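Local coordinates for tonb-dependent siderophore receptor (PDB 5FR8), which probably binds iron-loaded siderophores, possibly ferric enterobactin, at the outer membrane as the first step of TonB-dependent iron uptake, at residues Tyr362-Val367 and Asp419-Thr424; Thr427-Gly432 and Leu449-Lys454; Thr544-Thr549 and Asn568-Glu573; Gly397-Lys402 and Gly548-Ser553; Lys160-Glu165 and Val200-Leu205. All blocks are in the same frame, centred on the assembly; numbering follows the deposited sequence.

Contact 1. Residues Tyr362-Val367 and Asp419-Thr424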
# COMPACT_ATOMS: atom_id res chain seq x y z
N TYR A 362 27.01 -17.30 -24.76
CA TYR A 362 28.12 -16.59 -25.40
C TYR A 362 29.43 -17.12 -24.81
O TYR A 362 30.27 -17.69 -25.51
CB TYR A 362 27.96 -15.08 -25.19
CG TYR A 362 28.66 -14.21 -26.21
CD1 TYR A 362 30.00 -14.37 -26.50
CD2 TYR A 362 27.96 -13.20 -26.88
CE1 TYR A 362 30.64 -13.58 -27.44
CE2 TYR A 362 28.59 -12.39 -27.82
CZ TYR A 362 29.93 -12.59 -28.09
OH TYR A 362 30.57 -11.80 -29.02
N TYR A 363 29.61 -16.90 -23.51
CA TYR A 363 30.67 -17.57 -22.75
C TYR A 363 30.03 -18.42 -21.66
O TYR A 363 30.52 -19.53 -21.36
CB TYR A 363 31.60 -16.53 -22.12
CG TYR A 363 32.56 -15.93 -23.11
CD1 TYR A 363 33.73 -16.61 -23.48
CD2 TYR A 363 32.30 -14.69 -23.69
CE1 TYR A 363 34.61 -16.07 -24.40
CE2 TYR A 363 33.18 -14.14 -24.61
CZ TYR A 363 34.34 -14.84 -24.95
OH TYR A 363 35.22 -14.30 -25.85
N LEU A 364 28.95 -17.87 -21.08
CA LEU A 364 28.14 -18.55 -20.07
C LEU A 364 26.71 -18.71 -20.55
O LEU A 364 26.30 -18.04 -21.50
CB LEU A 364 28.11 -17.74 -18.76
CG LEU A 364 29.46 -17.45 -18.11
CD1 LEU A 364 29.31 -16.40 -17.02
CD2 LEU A 364 30.11 -18.72 -17.57
N PRO A 365 25.95 -19.59 -19.90
CA PRO A 365 24.53 -19.65 -20.19
C PRO A 365 23.80 -18.38 -19.75
O PRO A 365 24.06 -17.87 -18.65
CB PRO A 365 24.06 -20.87 -19.39
CG PRO A 365 25.29 -21.69 -19.17
CD PRO A 365 26.39 -20.69 -19.02
N GLN A 366 22.91 -17.86 -20.58
CA GLN A 366 22.23 -16.60 -20.24
C GLN A 366 20.76 -16.58 -20.65
O GLN A 366 20.32 -17.37 -21.46
CB GLN A 366 22.93 -15.40 -20.88
CG GLN A 366 24.39 -15.24 -20.48
CD GLN A 366 25.15 -14.42 -21.51
OE1 GLN A 366 25.95 -14.95 -22.27
NE2 GLN A 366 24.88 -13.13 -21.55
N VAL A 367 20.02 -15.66 -20.06
CA VAL A 367 18.67 -15.39 -20.50
C VAL A 367 18.52 -13.87 -20.51
O VAL A 367 18.41 -13.24 -19.45
CB VAL A 367 17.62 -16.07 -19.59
CG1 VAL A 367 16.20 -15.73 -20.06
CG2 VAL A 367 17.83 -17.57 -19.57
N ASP A 419 19.91 -9.59 -17.59
CA ASP A 419 20.58 -10.84 -17.89
C ASP A 419 20.57 -11.74 -16.65
O ASP A 419 20.91 -11.31 -15.56
CB ASP A 419 22.01 -10.54 -18.34
CG ASP A 419 22.54 -11.53 -19.35
OD1 ASP A 419 21.93 -12.59 -19.59
OD2 ASP A 419 23.61 -11.24 -19.92
N ASN A 420 20.15 -12.99 -16.84
CA ASN A 420 20.38 -14.03 -15.84
C ASN A 420 21.49 -14.97 -16.31
O ASN A 420 21.32 -15.74 -17.27
CB ASN A 420 19.11 -14.81 -15.52
CG ASN A 420 19.36 -15.93 -14.53
OD1 ASN A 420 20.48 -16.07 -14.02
ND2 ASN A 420 18.34 -16.73 -14.25
N LEU A 421 22.62 -14.90 -15.61
CA LEU A 421 23.82 -15.67 -15.97
C LEU A 421 24.02 -16.84 -15.01
O LEU A 421 23.87 -16.69 -13.80
CB LEU A 421 25.05 -14.75 -15.91
CG LEU A 421 25.07 -13.45 -16.74
CD1 LEU A 421 24.43 -12.30 -15.97
CD2 LEU A 421 26.48 -13.04 -17.10
N LYS A 422 24.35 -18.01 -15.53
CA LYS A 422 24.96 -19.05 -14.68
C LYS A 422 26.45 -18.85 -14.78
O LYS A 422 27.07 -19.22 -15.77
CB LYS A 422 24.58 -20.47 -15.09
CG LYS A 422 23.59 -21.10 -14.13
CD LYS A 422 23.19 -22.49 -14.61
CE LYS A 422 21.67 -22.61 -14.67
NZ LYS A 422 21.23 -23.55 -15.75
N VAL A 423 27.02 -18.21 -13.77
CA VAL A 423 28.42 -17.88 -13.78
C VAL A 423 29.24 -19.13 -13.50
O VAL A 423 30.33 -19.27 -14.04
CB VAL A 423 28.74 -16.76 -12.77
CG1 VAL A 423 30.22 -16.40 -12.80
CG2 VAL A 423 27.91 -15.52 -13.10
N THR A 424 28.71 -20.02 -12.66
CA THR A 424 29.28 -21.35 -12.43
C THR A 424 28.08 -22.27 -12.23
O THR A 424 26.95 -21.79 -12.25
CB THR A 424 30.24 -21.41 -11.21
OG1 THR A 424 29.49 -21.56 -9.99
CG2 THR A 424 31.11 -20.15 -11.11

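Contact 2. Residues Thr427-Gly432 and Leu449-Lys454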
# COMPACT_ATOMS: atom_id res chain seq x y z
N THR A 427 26.85 -20.72 -9.18
CA THR A 427 26.65 -19.26 -9.07
C THR A 427 25.62 -18.71 -10.06
O THR A 427 25.86 -18.71 -11.26
CB THR A 427 27.99 -18.53 -9.26
OG1 THR A 427 29.04 -19.28 -8.63
CG2 THR A 427 27.95 -17.13 -8.64
N ASP A 428 24.48 -18.23 -9.56
CA ASP A 428 23.45 -17.60 -10.41
C ASP A 428 23.44 -16.09 -10.14
O ASP A 428 23.19 -15.68 -9.02
CB ASP A 428 22.06 -18.19 -10.14
CG ASP A 428 22.02 -19.75 -10.23
OD1 ASP A 428 23.10 -20.40 -10.24
OD2 ASP A 428 20.92 -20.34 -10.29
N VAL A 429 23.71 -15.28 -11.18
CA VAL A 429 23.82 -13.80 -11.07
C VAL A 429 22.93 -13.02 -12.06
O VAL A 429 22.94 -13.32 -13.25
CB VAL A 429 25.26 -13.33 -11.33
CG1 VAL A 429 25.34 -11.81 -11.32
CG2 VAL A 429 26.21 -13.95 -10.31
N VAL A 430 22.20 -12.00 -11.57
CA VAL A 430 21.32 -11.16 -12.40
C VAL A 430 21.84 -9.72 -12.49
O VAL A 430 22.10 -9.06 -11.46
CB VAL A 430 19.89 -11.09 -11.83
CG1 VAL A 430 19.00 -10.19 -12.67
CG2 VAL A 430 19.28 -12.48 -11.71
N LEU A 431 21.96 -9.25 -13.72
CA LEU A 431 22.40 -7.89 -14.01
C LEU A 431 21.34 -7.18 -14.77
O LEU A 431 21.08 -7.53 -15.92
CB LEU A 431 23.63 -7.91 -14.90
CG LEU A 431 24.93 -8.27 -14.22
CD1 LEU A 431 25.97 -8.66 -15.26
CD2 LEU A 431 25.36 -7.08 -13.38
N GLY A 432 20.75 -6.15 -14.16
CA GLY A 432 19.72 -5.35 -14.81
C GLY A 432 19.99 -3.85 -14.81
O GLY A 432 20.68 -3.34 -13.94
N LEU A 449 21.91 -5.35 -9.22
CA LEU A 449 22.68 -6.61 -9.09
C LEU A 449 21.94 -7.61 -8.20
O LEU A 449 21.23 -7.23 -7.29
CB LEU A 449 24.06 -6.32 -8.50
CG LEU A 449 25.00 -7.53 -8.37
CD1 LEU A 449 25.51 -7.97 -9.73
CD2 LEU A 449 26.18 -7.22 -7.47
N ASN A 450 22.11 -8.90 -8.45
CA ASN A 450 21.46 -9.91 -7.61
C ASN A 450 22.13 -11.27 -7.72
O ASN A 450 22.13 -11.87 -8.79
CB ASN A 450 19.98 -10.04 -7.97
CG ASN A 450 19.22 -10.89 -6.97
OD1 ASN A 450 19.55 -12.05 -6.75
ND2 ASN A 450 18.21 -10.29 -6.34
N ILE A 451 22.67 -11.75 -6.61
CA ILE A 451 23.54 -12.90 -6.59
C ILE A 451 22.96 -14.03 -5.75
O ILE A 451 22.44 -13.81 -4.66
CB ILE A 451 24.89 -12.52 -5.98
CG1 ILE A 451 25.37 -11.20 -6.60
CG2 ILE A 451 25.90 -13.65 -6.13
CD1 ILE A 451 26.88 -11.05 -6.59
N THR A 452 23.07 -15.25 -6.25
CA THR A 452 22.81 -16.43 -5.45
C THR A 452 24.05 -17.33 -5.59
O THR A 452 24.54 -17.55 -6.70
CB THR A 452 21.50 -17.11 -5.90
OG1 THR A 452 20.38 -16.31 -5.49
CG2 THR A 452 21.36 -18.47 -5.26
N GLN A 453 24.56 -17.84 -4.47
CA GLN A 453 25.83 -18.57 -4.44
C GLN A 453 25.75 -19.78 -3.52
O GLN A 453 25.88 -19.65 -2.31
CB GLN A 453 26.94 -17.64 -3.93
CG GLN A 453 28.32 -18.30 -3.81
CD GLN A 453 28.79 -18.86 -5.14
OE1 GLN A 453 29.20 -18.12 -6.03
NE2 GLN A 453 28.69 -20.18 -5.29
N LYS A 454 25.54 -20.96 -4.11
CA LYS A 454 25.47 -22.19 -3.33
C LYS A 454 26.75 -22.29 -2.54
O LYS A 454 27.82 -22.01 -3.08
CB LYS A 454 25.35 -23.43 -4.24
CG LYS A 454 24.34 -24.50 -3.82
CD LYS A 454 23.00 -24.28 -4.49
CE LYS A 454 21.84 -24.63 -3.57
NZ LYS A 454 20.61 -23.90 -3.98

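Contact 3. Residues Thr544-Thr549 and Asn568-Glu573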
# COMPACT_ATOMS: atom_id res chain seq x y z
N THR A 544 10.90 23.54 3.47
CA THR A 544 11.22 24.36 4.63
C THR A 544 11.98 25.61 4.27
O THR A 544 12.41 26.35 5.15
CB THR A 544 12.07 23.58 5.65
OG1 THR A 544 13.33 23.24 5.05
CG2 THR A 544 11.34 22.33 6.10
N HIS A 545 12.16 25.86 2.99
CA HIS A 545 12.82 27.08 2.58
C HIS A 545 11.82 27.95 1.80
O HIS A 545 11.01 27.45 1.01
CB HIS A 545 14.10 26.72 1.82
CG HIS A 545 15.13 26.01 2.68
ND1 HIS A 545 15.78 24.85 2.28
CD2 HIS A 545 15.62 26.29 3.92
CE1 HIS A 545 16.63 24.47 3.22
NE2 HIS A 545 16.55 25.32 4.23
N VAL A 546 11.83 29.24 2.10
CA VAL A 546 10.93 30.18 1.45
C VAL A 546 11.51 30.59 0.11
O VAL A 546 12.50 31.31 0.04
CB VAL A 546 10.67 31.43 2.33
CG1 VAL A 546 9.93 31.02 3.58
CG2 VAL A 546 11.97 32.12 2.71
N VAL A 547 10.88 30.12 -0.96
CA VAL A 547 11.32 30.45 -2.33
C VAL A 547 10.96 31.88 -2.78
O VAL A 547 11.44 32.35 -3.81
CB VAL A 547 10.73 29.46 -3.35
CG1 VAL A 547 11.15 28.04 -3.02
CG2 VAL A 547 9.21 29.58 -3.40
N GLY A 548 10.09 32.55 -2.01
CA GLY A 548 9.71 33.92 -2.31
C GLY A 548 8.46 34.29 -1.57
O GLY A 548 7.98 33.53 -0.73
N THR A 549 7.89 35.45 -1.87
CA THR A 549 6.72 35.91 -1.14
C THR A 549 5.66 36.47 -2.09
O THR A 549 5.98 36.84 -3.21
CB THR A 549 7.15 36.96 -0.12
OG1 THR A 549 6.02 37.33 0.67
CG2 THR A 549 7.73 38.18 -0.80
N ASN A 568 4.42 33.67 2.97
CA ASN A 568 5.68 33.00 2.70
C ASN A 568 5.39 31.81 1.80
O ASN A 568 4.44 31.04 2.06
CB ASN A 568 6.35 32.55 4.00
CG ASN A 568 6.71 33.73 4.89
OD1 ASN A 568 7.50 34.57 4.50
ND2 ASN A 568 6.10 33.81 6.06
N ILE A 569 6.16 31.66 0.73
CA ILE A 569 5.90 30.60 -0.21
C ILE A 569 6.89 29.46 -0.02
O ILE A 569 8.10 29.61 -0.28
CB ILE A 569 6.03 31.09 -1.66
CG1 ILE A 569 5.11 32.27 -1.93
CG2 ILE A 569 5.75 29.96 -2.62
CD1 ILE A 569 5.44 32.99 -3.22
N LEU A 570 6.37 28.32 0.42
CA LEU A 570 7.13 27.08 0.44
C LEU A 570 6.69 26.23 -0.74
O LEU A 570 5.60 26.41 -1.26
CB LEU A 570 6.84 26.31 1.73
CG LEU A 570 7.12 27.08 3.02
CD1 LEU A 570 6.41 26.46 4.22
CD2 LEU A 570 8.63 27.19 3.25
N ARG A 571 7.52 25.28 -1.14
CA ARG A 571 7.08 24.32 -2.13
C ARG A 571 7.55 22.90 -1.81
O ARG A 571 8.57 22.70 -1.17
CB ARG A 571 7.56 24.74 -3.53
CG ARG A 571 9.01 25.16 -3.57
CD ARG A 571 9.55 25.27 -4.99
NE ARG A 571 10.91 24.75 -5.07
CZ ARG A 571 11.63 24.68 -6.19
NH1 ARG A 571 11.12 25.10 -7.33
NH2 ARG A 571 12.86 24.19 -6.15
N TRP A 572 6.81 21.90 -2.27
CA TRP A 572 7.27 20.55 -2.16
C TRP A 572 8.74 20.48 -2.62
O TRP A 572 9.14 21.17 -3.56
CB TRP A 572 6.36 19.59 -2.96
CG TRP A 572 4.94 19.44 -2.38
CD1 TRP A 572 3.83 20.16 -2.72
CD2 TRP A 572 4.51 18.50 -1.37
NE1 TRP A 572 2.75 19.75 -1.98
CE2 TRP A 572 3.14 18.73 -1.15
CE3 TRP A 572 5.16 17.50 -0.64
CZ2 TRP A 572 2.41 17.98 -0.25
CZ3 TRP A 572 4.42 16.77 0.26
CH2 TRP A 572 3.06 17.01 0.45
N GLU A 573 9.54 19.66 -1.96
CA GLU A 573 10.97 19.62 -2.25
C GLU A 573 11.55 18.27 -1.89
O GLU A 573 11.11 17.66 -0.93
CB GLU A 573 11.68 20.73 -1.50
CG GLU A 573 12.08 21.88 -2.41
CD GLU A 573 11.87 23.25 -1.77
OE1 GLU A 573 11.46 23.31 -0.58
OE2 GLU A 573 12.10 24.27 -2.47

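Contact 4. Residues Gly397-Lys402 and Gly548-Ser553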
# COMPACT_ATOMS: atom_id res chain seq x y z
N GLY A 397 -3.56 32.54 -4.92
CA GLY A 397 -3.59 31.58 -6.03
C GLY A 397 -3.89 32.18 -7.40
O GLY A 397 -3.58 31.59 -8.43
N ASP A 398 -4.52 33.34 -7.42
CA ASP A 398 -4.75 34.02 -8.67
C ASP A 398 -3.42 34.44 -9.26
O ASP A 398 -3.29 34.58 -10.47
CB ASP A 398 -5.68 35.22 -8.47
CG ASP A 398 -7.10 34.80 -8.13
OD1 ASP A 398 -7.54 33.74 -8.65
OD2 ASP A 398 -7.77 35.52 -7.35
N GLN A 399 -2.43 34.63 -8.40
CA GLN A 399 -1.13 35.12 -8.86
C GLN A 399 -0.16 33.97 -9.13
O GLN A 399 0.52 33.94 -10.16
CB GLN A 399 -0.52 36.09 -7.85
CG GLN A 399 -1.38 37.31 -7.62
CD GLN A 399 -0.87 38.14 -6.47
OE1 GLN A 399 0.25 38.63 -6.50
NE2 GLN A 399 -1.70 38.31 -5.45
N LEU A 400 -0.12 33.03 -8.19
CA LEU A 400 0.79 31.90 -8.28
C LEU A 400 0.34 30.81 -9.27
O LEU A 400 1.18 30.16 -9.88
CB LEU A 400 1.00 31.28 -6.89
CG LEU A 400 1.63 32.14 -5.79
CD1 LEU A 400 2.03 31.26 -4.61
CD2 LEU A 400 2.83 32.93 -6.29
N ALA A 401 -0.97 30.60 -9.43
CA ALA A 401 -1.47 29.49 -10.23
C ALA A 401 -2.45 29.98 -11.27
O ALA A 401 -3.58 30.31 -10.95
CB ALA A 401 -2.15 28.47 -9.34
N LYS A 402 -1.99 30.01 -12.52
CA LYS A 402 -2.82 30.45 -13.63
C LYS A 402 -3.01 29.28 -14.58
O LYS A 402 -2.24 28.34 -14.57
CB LYS A 402 -2.16 31.62 -14.35
CG LYS A 402 -2.11 32.87 -13.50
CD LYS A 402 -1.11 33.86 -14.06
CE LYS A 402 -0.92 35.03 -13.11
NZ LYS A 402 -0.45 36.23 -13.85
N GLY A 548 10.09 32.55 -2.01
CA GLY A 548 9.71 33.92 -2.31
C GLY A 548 8.46 34.29 -1.57
O GLY A 548 7.98 33.53 -0.73
N THR A 549 7.89 35.45 -1.87
CA THR A 549 6.72 35.91 -1.14
C THR A 549 5.66 36.47 -2.09
O THR A 549 5.98 36.84 -3.21
CB THR A 549 7.15 36.96 -0.12
OG1 THR A 549 6.02 37.33 0.67
CG2 THR A 549 7.73 38.18 -0.80
N VAL A 550 4.39 36.50 -1.65
CA VAL A 550 3.29 37.04 -2.47
C VAL A 550 2.22 37.72 -1.62
O VAL A 550 1.94 37.27 -0.51
CB VAL A 550 2.58 35.95 -3.31
CG1 VAL A 550 1.88 34.92 -2.41
CG2 VAL A 550 1.56 36.57 -4.26
N ASP A 551 1.61 38.79 -2.16
CA ASP A 551 0.54 39.53 -1.47
C ASP A 551 -0.83 39.14 -1.96
O ASP A 551 -1.17 39.33 -3.12
CB ASP A 551 0.71 41.03 -1.65
CG ASP A 551 1.66 41.63 -0.65
OD1 ASP A 551 1.59 41.25 0.55
OD2 ASP A 551 2.47 42.48 -1.07
N GLY A 552 -1.64 38.61 -1.04
CA GLY A 552 -2.92 38.02 -1.38
C GLY A 552 -4.08 38.77 -0.78
O GLY A 552 -4.20 38.94 0.44
N SER A 553 -4.98 39.21 -1.64
CA SER A 553 -6.14 39.92 -1.19
C SER A 553 -7.22 38.93 -0.79
O SER A 553 -7.42 37.91 -1.45
CB SER A 553 -6.63 40.86 -2.27
OG SER A 553 -5.55 41.66 -2.71

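Contact 5. Residues Lys160-Glu165 and Val200-Leu205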
# COMPACT_ATOMS: atom_id res chain seq x y z
N LYS A 160 -7.08 -16.28 -9.34
CA LYS A 160 -7.35 -17.61 -9.86
C LYS A 160 -7.39 -17.67 -11.39
O LYS A 160 -7.70 -16.70 -12.07
CB LYS A 160 -8.65 -18.14 -9.25
CG LYS A 160 -8.46 -18.66 -7.82
CD LYS A 160 -9.75 -18.55 -7.01
CE LYS A 160 -9.53 -18.82 -5.53
NZ LYS A 160 -9.13 -20.23 -5.30
N LYS A 161 -7.06 -18.86 -11.90
CA LYS A 161 -6.76 -19.06 -13.31
C LYS A 161 -7.95 -19.64 -14.03
O LYS A 161 -8.85 -20.22 -13.42
CB LYS A 161 -5.59 -20.05 -13.46
CG LYS A 161 -4.28 -19.62 -12.83
CD LYS A 161 -3.60 -18.50 -13.62
CE LYS A 161 -2.72 -17.65 -12.72
NZ LYS A 161 -1.48 -18.37 -12.33
N VAL A 162 -7.93 -19.51 -15.36
CA VAL A 162 -8.85 -20.27 -16.20
C VAL A 162 -8.58 -21.77 -16.05
O VAL A 162 -7.47 -22.16 -15.68
CB VAL A 162 -8.72 -19.86 -17.68
CG1 VAL A 162 -9.06 -18.39 -17.83
CG2 VAL A 162 -7.33 -20.16 -18.23
N THR A 163 -9.59 -22.59 -16.30
CA THR A 163 -9.49 -24.04 -16.08
C THR A 163 -10.22 -24.80 -17.18
O THR A 163 -11.34 -24.45 -17.56
CB THR A 163 -10.08 -24.48 -14.71
OG1 THR A 163 -11.49 -24.22 -14.66
CG2 THR A 163 -9.40 -23.74 -13.59
N ASN A 164 -9.59 -25.86 -17.68
CA ASN A 164 -10.14 -26.60 -18.81
C ASN A 164 -11.25 -27.55 -18.43
O ASN A 164 -11.77 -28.27 -19.28
CB ASN A 164 -9.02 -27.35 -19.50
CG ASN A 164 -8.19 -26.44 -20.38
OD1 ASN A 164 -7.97 -25.27 -20.05
ND2 ASN A 164 -7.74 -26.96 -21.51
N GLU A 165 -11.60 -27.57 -17.14
CA GLU A 165 -12.82 -28.21 -16.67
C GLU A 165 -13.45 -27.26 -15.68
O GLU A 165 -12.75 -26.49 -15.04
CB GLU A 165 -12.51 -29.54 -16.01
CG GLU A 165 -11.51 -30.38 -16.78
CD GLU A 165 -11.34 -31.76 -16.17
OE1 GLU A 165 -10.95 -31.86 -14.99
OE2 GLU A 165 -11.60 -32.75 -16.89
N VAL A 200 -8.93 -24.26 -26.11
CA VAL A 200 -8.64 -23.09 -26.93
C VAL A 200 -9.29 -21.83 -26.37
O VAL A 200 -8.75 -20.74 -26.53
CB VAL A 200 -9.02 -23.27 -28.44
CG1 VAL A 200 -8.39 -24.54 -29.02
CG2 VAL A 200 -10.53 -23.27 -28.63
N LEU A 201 -10.44 -21.98 -25.72
CA LEU A 201 -11.07 -20.83 -25.10
C LEU A 201 -11.70 -21.22 -23.78
O LEU A 201 -12.54 -22.12 -23.71
CB LEU A 201 -12.13 -20.23 -26.02
CG LEU A 201 -12.58 -18.80 -25.68
CD1 LEU A 201 -11.76 -17.75 -26.42
CD2 LEU A 201 -14.06 -18.60 -25.97
N SER A 202 -11.28 -20.53 -22.73
CA SER A 202 -11.71 -20.83 -21.37
C SER A 202 -11.86 -19.51 -20.62
O SER A 202 -11.34 -18.48 -21.05
CB SER A 202 -10.69 -21.72 -20.70
OG SER A 202 -9.42 -21.52 -21.28
N TYR A 203 -12.60 -19.54 -19.51
CA TYR A 203 -12.91 -18.31 -18.78
C TYR A 203 -12.69 -18.49 -17.28
O TYR A 203 -12.71 -19.62 -16.79
CB TYR A 203 -14.37 -17.95 -18.98
CG TYR A 203 -15.28 -18.95 -18.31
CD1 TYR A 203 -15.57 -20.15 -18.93
CD2 TYR A 203 -15.81 -18.72 -17.06
CE1 TYR A 203 -16.37 -21.09 -18.34
CE2 TYR A 203 -16.63 -19.65 -16.46
CZ TYR A 203 -16.89 -20.83 -17.11
OH TYR A 203 -17.69 -21.79 -16.55
N ARG A 204 -12.48 -17.38 -16.58
CA ARG A 204 -12.54 -17.33 -15.12
C ARG A 204 -13.36 -16.12 -14.71
O ARG A 204 -13.13 -15.01 -15.20
CB ARG A 204 -11.18 -17.20 -14.48
CG ARG A 204 -11.25 -17.26 -12.95
CD ARG A 204 -10.58 -16.10 -12.21
NE ARG A 204 -11.18 -14.84 -12.59
CZ ARG A 204 -10.53 -13.75 -12.95
NH1 ARG A 204 -9.21 -13.74 -12.94
NH2 ARG A 204 -11.20 -12.65 -13.32
N LEU A 205 -14.29 -16.31 -13.80
CA LEU A 205 -15.17 -15.23 -13.37
C LEU A 205 -15.32 -15.31 -11.87
O LEU A 205 -15.64 -16.37 -11.33
CB LEU A 205 -16.54 -15.39 -14.04
CG LEU A 205 -17.64 -14.42 -13.58
CD1 LEU A 205 -17.48 -13.07 -14.27
CD2 LEU A 205 -19.03 -14.99 -13.83

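Contact 1. Residues Tyr362-Val367 and Asp419-Thr424
Main-chain hydrogen bonds join Pro365 and Val367 to Lys422 and Asn420, edge to edge, in two nearly antiparallel strands of the TonB-dependent receptor barrel. Lys422 N donates to Pro365 O at 3.1 Å, and Asn420 N to Val367 O over the same distance. A return bond from Val367 N to Asn420 O is weak. Gln366 CA adds a C-H...O contact to Asn420 O at 3.2 Å.

One side-chain bond crosses the seam. Gln366 NE2 meets Asp419 OD2 at 2.8 Å, with an N-H...O angle of 149°, and the carboxylate receives it on the syn lone pair. The oxygen lies close to the plane of the amide, although the two flat groups are themselves turned 39° apart. With CG anti to its own carbonyl carbon (chi1 -59°) and the chain extended beyond it, Gln366 brings its amide to the acid.

Apolar contact is concentrated where strand 365-380 begins. Leu364 CD1 is 4.3 Å from Val423 CG2 and touches Leu421 CD2 more distantly, while the leucine as a whole lies over the carbonyls of Lys422 and Val423. Asn420 and Val367 turn to the other face, where Asn420 ND2 is bonded to Val29 O and Val367 touches Phe28 and Thr30 of the N-terminal segment.

The chemistry implies a division of labour: an amide-carboxylate bond reinforces the seam on the face of Gln366, probably with some help from the negative charge of Asp419, while the opposite face receives the N-terminal chain.

Contact 2. Residues Thr427-Gly432 and Leu449-Lys454
Thr427-Gly432 and Leu449-Lys454 run antiparallel at 175°, their axes 4.7 Å apart, as the two arms of a beta hairpin in the barrel wall. Asp428 and Thr452 form a hydrogen-bonded pair: Thr452 N reaches Asp428 O at 2.8 Å, and Asp428 N bonds back to Thr452 O. The next such pair is less even, since Val430 N donates to Asn450 O at 165° and in the carbonyl plane, whereas the bond from Asn450 N to Val430 O is weak.

Side chains alternate between the two faces. On one, Val429, Leu431, Leu449 and Ile451 make an apolar strip. Leu431 and Leu449 run alongside one another in the same sense, with CD2 of Leu431 and CD1 of Leu449 3.8 Å apart. Val429 spreads its two methyls to separate neighbours, CG1 touching Leu449 CD1 and CG2 touching Ile451 CG2. On the other face Val430 and Asp428 touch helix 31-34, while Asn450 ND2 is hydrogen-bonded to Ser38 OG, so this side of the hairpin receives the N-terminal part of the chain.

Thr427 ends the strip with a polar link: its OG1, which also bonds Thr424 OG1, donates to Gln453 OE1 at 2.9 Å. Gln453 extends CG anti to the backbone N (chi1 178°) and then bends, and its NE2 bonds Lys454 O at 3.0 Å, the oxygen lying almost in the plane of the amide.

Contact 3. Residues Thr544-Thr549 and Asn568-Glu573
Ile569 O is approached by two donors from Val546-Val547: Val547 N makes a hydrogen bond of 2.9 Å, almost end-on to the carbonyl, and Val546 CA adds a C-H...O contact at 3.4 Å. The amide of the same residue, Ile569 N, donates to Gly548 O at 3.0 Å, also nearly end-on.

Around these bonds the branched side chains pack across one another. Val547 stands at about a right angle to Ile569, with the two CG2 methyls 3.6 Å apart. Its other methyl, CG1, anti to the carbonyl carbon (chi1 -59°), reaches Arg571 CG at 3.6 Å and meets the guanidinium obliquely. Val546 instead lies alongside Asn568, CG1 to CB at 3.9 Å.

The contact lies at the start of a beta hairpin formed by strands 548-553 and 564-591, in which Thr549 faces Asn568 as a non-hydrogen-bonded pair. The long strand has a second neighbour in strand 498-501, close to the Cys490-Cys498 disulfide; Leu570 touches Cys498 and Leu500.

Beyond the paired part, Arg571 NE forms a salt bridge with Glu573 OE2 at 2.9 Å. The carboxylate oxygen lies near the guanidinium plane, whereas the nitrogen stands above the carboxylate plane, and Val547 CG1 rests against both partners.

Contact 4. Residues Gly397-Lys402 and Gly548-Ser553
Gln399 NE2 donates to Asp551 O at 2.6 Å, the one hydrogen bond between Gly397-Lys402 and Gly548-Ser553. The bond is fairly straight, 161° at the hydrogen, and the oxygen lies close to the plane of the amide, although the nitrogen is tilted 31° from the plane of the carbonyl. Next to it the Gln399 amide crosses Val550, whose CG2 lies 3.3 Å from Gln399 OE1. That methyl, CG2, is anti to the backbone N of Val550, which places it against the amide. Leu400 adds a looser apolar touch, CD2 to Val550 CB at 4.3 Å.

Gln399 reaches this far because CG is anti to the carbonyl carbon (chi1 -61°) and the chain extends beyond it. Weak bonds from the same NE2 to Ser394 O and Gly395 O probably share its hydrogens and may help to orient the group.

Farther out, Val550 rests on Trp567 and Leu400 on Ile569, both of the partner strand 564-591. A short helix between strands 365-380 and 407-422 thus lies against a hairpin far away in sequence, consistent with the long extracellular loops of TonB-dependent receptor barrels packing on one another.

Contact 5. Residues Lys160-Glu165 and Val200-Leu205
Val162 packs between Ser202 and Arg204, whose side chains both set out toward the Lys160-Glu165 loop while Tyr203 between them turns away. The two methyls of Val162 diverge. CG1, anti to the carbonyl carbon (chi1 -61°), lies over the strand backbone, 3.7 Å from Tyr203 C and 3.8 Å from Arg204 N; CG2 touches Ser202 OG at 3.9 Å.

Arg204 leaves the strand with CG anti to its backbone N (chi1 -176°), then bends twice, so that its aliphatic part runs past the carbonyls of Lys160 and Lys161. Lys160 O meets the guanidinium at its edge, in plane, but the bond from Arg204 NH1 is weak, at 3.4 Å. The firmer partner of the group is Ser239 O on the adjacent barrel strand, bonded to Arg204 NH2. Thr163, directed away from the strand, bonds Glu165 O at 2.6 Å through OG1.

The loop connects strand 153-159 of the plug's five-stranded sheet to the first barrel strand, 167-177. The chemistry implies that between these two segments the hold is probably mostly one of fit, with Thr163 OG1 to Ser193 OG and Arg204 NH2 to Ser239 O adding bonds to neighbouring strands.

Contacts 1 and 2 form one continuous patch of barrel wall, their centres 10 Å apart, because strands 407-422 and 427-438 are neighbours: Leu421 N lies 2.9 Å from Val429 O, probably hydrogen-bonded, and Val423 CG2 packs on Val429 CG2. Contacts 3 and 4 form a second patch, centres 12 Å apart, sharing Gly548 and Thr549, with Ile569 CD1 lying 4.0 Å from Leu400 CD2. About 59 Å separates the centres of contacts 1 and 4, although the helix of contact 4 lies in the connection between the strands of contact 1. Contact 5, centred about 36 Å from contacts 1 and 2, joins plug to barrel. No ligand takes part in any of the five contacts described.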